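Local coordinates for chorismate mutase (Paraburkholderia phymatum, PDB 5TS9), which probably catalyses the rearrangement of chorismate to prephenate, with an all-helical type II chorismate mutase fold, at residues A[69-72]-A[73-77]; A[121-124]-A[125-129]. All coordinates share one frame; numbering follows the deposited sequence.

Interaction 1: residues A[69-72]-A[73-77]; sequences DAIN and IFSDQ
With chi1 of S75 at -51°, OG sits beside its own backbone N and is turned back along the helix to I71. OG donates to I71 O at 2.6 Å from above the carbonyl plane, 44° out of it. S75 N gives the same oxygen the regular helical bond at 2.8 Å, so two donors from one residue grip I71 O. The chi1 of D69, -169°, carries its carboxylate alongside I73, and OD1 lies 3.8 Å from I73 CG1. The other carboxylate oxygen, OD2, forms a salt bridge with R132. F74 has its ring edge toward the preceding turn, with A70 O near the ring plane and 3.3 Å from F74 CD1. Two residues on from I71, a second carbonyl is used twice. Q77 NE2 donates to I73 O at 3.1 Å, and Q77 N reaches that oxygen from the opposite face of its plane. NE2 also donates to A165 O. The carboxylate of D76 forms salt bridges with R164 and R168, which probably favours its charged form. All of this lies within helix 67-95. A70, I73 and F74 pack on helix 106-128, I71 and S75 face helix 46-59, and I73 and Q77 meet M22 of helix 16-39.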
loop_
_atom_site.group_PDB
_atom_site.type_symbol
_atom_site.label_atom_id
_atom_site.label_comp_id
_atom_site.label_asym_id
_atom_site.label_seq_id
_atom_site.Cartn_x
_atom_site.Cartn_y
_atom_site.Cartn_z
ATOM N N ASP A 69 1.429 18.952 4.235
ATOM C CA ASP A 69 0.427 18.097 4.869
ATOM C C ASP A 69 -0.493 17.470 3.824
ATOM O O ASP A 69 -0.693 16.251 3.806
ATOM C CB ASP A 69 -0.373 18.912 5.886
ATOM C CG ASP A 69 -1.263 18.054 6.779
ATOM O OD1 ASP A 69 -1.077 16.818 6.859
ATOM O OD2 ASP A 69 -2.173 18.625 7.419
ATOM N N ALA A 70 -1.058 18.293 2.940
ATOM C CA ALA A 70 -1.948 17.788 1.898
ATOM C C ALA A 70 -1.242 16.788 0.996
ATOM O O ALA A 70 -1.837 15.784 0.593
ATOM C CB ALA A 70 -2.491 18.950 1.068
ATOM N N ILE A 71 0.020 17.056 0.646
ATOM C CA ILE A 71 0.773 16.121 -0.195
ATOM C C ILE A 71 0.878 14.761 0.479
ATOM O O ILE A 71 0.612 13.724 -0.138
ATOM C CB ILE A 71 2.168 16.683 -0.520
ATOM C CG1 ILE A 71 2.043 17.909 -1.427
ATOM C CG2 ILE A 71 3.074 15.575 -1.109
ATOM C CD1 ILE A 71 3.316 18.688 -1.518
ATOM N N ASN A 72 1.264 14.749 1.758
ATOM C CA ASN A 72 1.379 13.492 2.489
ATOM C C ASN A 72 0.051 12.753 2.516
ATOM O O ASN A 72 0.000 11.533 2.297
ATOM C CB ASN A 72 1.857 13.752 3.917
ATOM C CG ASN A 72 3.301 14.234 3.967
ATOM O OD1 ASN A 72 4.048 14.106 2.994
ATOM N ND2 ASN A 72 3.701 14.773 5.109
ATOM N N ILE A 73 -1.027 13.478 2.830
ATOM C CA ILE A 73 -2.348 12.860 2.949
ATOM C C ILE A 73 -2.784 12.267 1.615
ATOM O O ILE A 73 -3.300 11.143 1.556
ATOM C CB ILE A 73 -3.380 13.882 3.469
ATOM C CG1 ILE A 73 -3.119 14.248 4.947
ATOM C CG2 ILE A 73 -4.814 13.351 3.280
ATOM C CD1 ILE A 73 -3.451 13.130 5.932
ATOM N N PHE A 74 -2.607 13.012 0.529
ATOM C CA PHE A 74 -3.116 12.496 -0.729
ATOM C C PHE A 74 -2.160 11.504 -1.376
ATOM O O PHE A 74 -2.626 10.615 -2.096
ATOM C CB PHE A 74 -3.498 13.654 -1.647
ATOM C CG PHE A 74 -4.843 14.236 -1.293
ATOM C CD1 PHE A 74 -4.958 15.158 -0.256
ATOM C CD2 PHE A 74 -5.996 13.801 -1.933
ATOM C CE1 PHE A 74 -6.199 15.672 0.112
ATOM C CE2 PHE A 74 -7.237 14.299 -1.582
ATOM C CZ PHE A 74 -7.344 15.240 -0.547
ATOM N N SER A 75 -0.848 11.600 -1.124
ATOM C CA SER A 75 0.019 10.471 -1.479
ATOM C C SER A 75 -0.456 9.210 -0.784
ATOM O O SER A 75 -0.546 8.146 -1.404
ATOM C CB SER A 75 1.480 10.737 -1.105
ATOM O OG SER A 75 1.934 11.990 -1.597
ATOM N N ASP A 76 -0.813 9.322 0.496
ATOM C CA ASP A 76 -1.368 8.171 1.206
ATOM C C ASP A 76 -2.657 7.680 0.560
ATOM O O ASP A 76 -2.876 6.471 0.466
ATOM C CB ASP A 76 -1.598 8.524 2.681
ATOM C CG ASP A 76 -0.284 8.648 3.462
ATOM O OD1 ASP A 76 0.750 8.068 3.004
ATOM O OD2 ASP A 76 -0.287 9.304 4.530
ATOM N N GLN A 77 -3.522 8.601 0.119
ATOM C CA GLN A 77 -4.772 8.202 -0.529
ATOM C C GLN A 77 -4.519 7.454 -1.823
ATOM O O GLN A 77 -5.225 6.480 -2.127
ATOM C CB GLN A 77 -5.656 9.417 -0.838
ATOM C CG GLN A 77 -6.075 10.266 0.345
ATOM C CD GLN A 77 -6.477 9.454 1.557
ATOM O OE1 GLN A 77 -7.545 8.841 1.586
ATOM N NE2 GLN A 77 -5.639 9.478 2.588
#

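Interaction 2: residues A[121-124]-A[125-129]; sequences IMQN and LQSVA
The last turns of helix 106-128 hold this contact, where I121 and L125 form one apolar side and Q123, N124 and S127 a polar one. I121 and L125 run alongside each other, one turn apart, with I121 CG2 4.0 Å from L125 CD1. On the polar side S127 N donates to Q123 O at 3.0 Å. S127 OG also lies 3.0 Å from Q123 O, but the hydroxyl proton could go to a different acceptor instead, so that bond is uncertain. A water links the side chains of N124 and S127. It donates to N124 OD1 at 3.1 Å and lies 2.5 Å from S127 OG. Q123 has CG anti to its backbone N and then bends at chi2 (59°), which brings its amide over toward Q126. The two amide planes are 25° apart, and Q123 OE1 and Q126 OE1, both acceptors, stand 3.4 Å from each other without a bond. V128 N bonds N124 O at 3.0 Å, with a more bent N-H...O angle of 138°. I121 and V128 also touch helix 16-39. Apolar residues on one side and polar ones on the other are typical of an amphipathic helix in an all-helical fold.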
loop_
_atom_site.group_PDB
_atom_site.type_symbol
_atom_site.label_atom_id
_atom_site.label_comp_id
_atom_site.label_asym_id
_atom_site.label_seq_id
_atom_site.Cartn_x
_atom_site.Cartn_y
_atom_site.Cartn_z
ATOM N N ILE A 121 -12.460 15.656 2.197
ATOM C CA ILE A 121 -11.362 15.179 3.030
ATOM C C ILE A 121 -10.629 16.360 3.656
ATOM O O ILE A 121 -10.329 16.366 4.854
ATOM C CB ILE A 121 -10.401 14.309 2.203
ATOM C CG1 ILE A 121 -11.014 12.928 1.943
ATOM C CG2 ILE A 121 -9.065 14.231 2.915
ATOM C CD1 ILE A 121 -10.278 12.113 0.880
ATOM N N MET A 122 -10.326 17.375 2.847
ATOM C CA MET A 122 -9.670 18.564 3.387
ATOM C C MET A 122 -10.567 19.295 4.377
ATOM O O MET A 122 -10.085 19.781 5.406
ATOM C CB MET A 122 -9.231 19.486 2.252
ATOM C CG MET A 122 -8.036 18.904 1.461
ATOM S SD MET A 122 -7.400 20.078 0.269
ATOM C CE MET A 122 -6.145 19.111 -0.539
ATOM N N GLN A 123 -11.869 19.377 4.102
ATOM C CA GLN A 123 -12.750 20.042 5.060
ATOM C C GLN A 123 -12.774 19.290 6.383
ATOM O O GLN A 123 -12.756 19.901 7.459
ATOM C CB GLN A 123 -14.164 20.171 4.489
ATOM C CG GLN A 123 -15.162 20.800 5.471
ATOM C CD GLN A 123 -14.747 22.203 5.916
ATOM O OE1 GLN A 123 -14.413 22.422 7.087
ATOM N NE2 GLN A 123 -14.762 23.156 4.984
ATOM N N ASN A 124 -12.796 17.956 6.317
ATOM C CA ASN A 124 -12.778 17.130 7.520
ATOM C C ASN A 124 -11.436 17.211 8.245
ATOM O O ASN A 124 -11.399 17.211 9.480
ATOM C CB ASN A 124 -13.095 15.683 7.140
ATOM C CG ASN A 124 -14.550 15.500 6.742
ATOM O OD1 ASN A 124 -15.407 16.278 7.155
ATOM N ND2 ASN A 124 -14.835 14.482 5.945
ATOM N N LEU A 125 -10.325 17.237 7.502
ATOM C CA LEU A 125 -9.016 17.412 8.136
ATOM C C LEU A 125 -8.966 18.695 8.945
ATOM O O LEU A 125 -8.493 18.717 10.093
ATOM C CB LEU A 125 -7.928 17.445 7.073
ATOM C CG LEU A 125 -7.309 16.132 6.659
ATOM C CD1 LEU A 125 -6.642 16.326 5.308
ATOM C CD2 LEU A 125 -6.321 15.697 7.713
ATOM N N GLN A 126 -9.412 19.789 8.332
ATOM C CA GLN A 126 -9.491 21.064 9.029
ATOM C C GLN A 126 -10.365 20.958 10.274
ATOM O O GLN A 126 -9.983 21.420 11.355
ATOM C CB GLN A 126 -10.025 22.129 8.074
ATOM C CG GLN A 126 -10.200 23.484 8.716
ATOM C CD GLN A 126 -10.707 24.509 7.730
ATOM O OE1 GLN A 126 -11.515 24.198 6.856
ATOM N NE2 GLN A 126 -10.219 25.735 7.852
ATOM N N SER A 127 -11.537 20.335 10.147
ATOM C CA SER A 127 -12.439 20.221 11.289
ATOM C C SER A 127 -11.806 19.475 12.458
ATOM O O SER A 127 -12.106 19.779 13.613
ATOM C CB SER A 127 -13.734 19.523 10.877
ATOM O OG SER A 127 -14.447 20.299 9.942
ATOM N N VAL A 128 -10.931 18.501 12.194
ATOM C CA VAL A 128 -10.386 17.684 13.275
ATOM C C VAL A 128 -8.960 18.099 13.643
ATOM O O VAL A 128 -8.321 17.446 14.478
ATOM C CB VAL A 128 -10.469 16.187 12.930
ATOM C CG1 VAL A 128 -9.307 15.746 12.037
ATOM C CG2 VAL A 128 -10.547 15.363 14.184
ATOM N N ALA A 129 -8.464 19.193 13.063
ATOM C CA ALA A 129 -7.137 19.748 13.288
ATOM C C ALA A 129 -6.708 19.745 14.754
ATOM O O ALA A 129 -5.562 19.385 15.041
ATOM C CB ALA A 129 -7.068 21.175 12.736
HETATM O O HOH W 1 -16.035 18.903 8.612
#

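Overall arrangement
Interactions 1 and 2 lie on successive helices of the chain, 67-95 and 106-128, with their centres 13 Å apart. Their apolar sides pack directly on each other. M122 CE reaches the F74 ring at CE1, 3.5 Å away, and also lies 4.0 Å from A70 CB. F74 CZ meets I121 CG2 at 4.0 Å, and I73 CG2 meets L125 CD1 at the same distance. F74 thus fits against both I121 and M122. Helix 16-39 touches both contacts, through I73 and Q77 in 69-77 and through I121, N124 and V128 in 121-129. R132 adds another tie, since it pairs with D69 and touches L125. With helix 46-59, which touches interaction 1, they join four helices of the bundle.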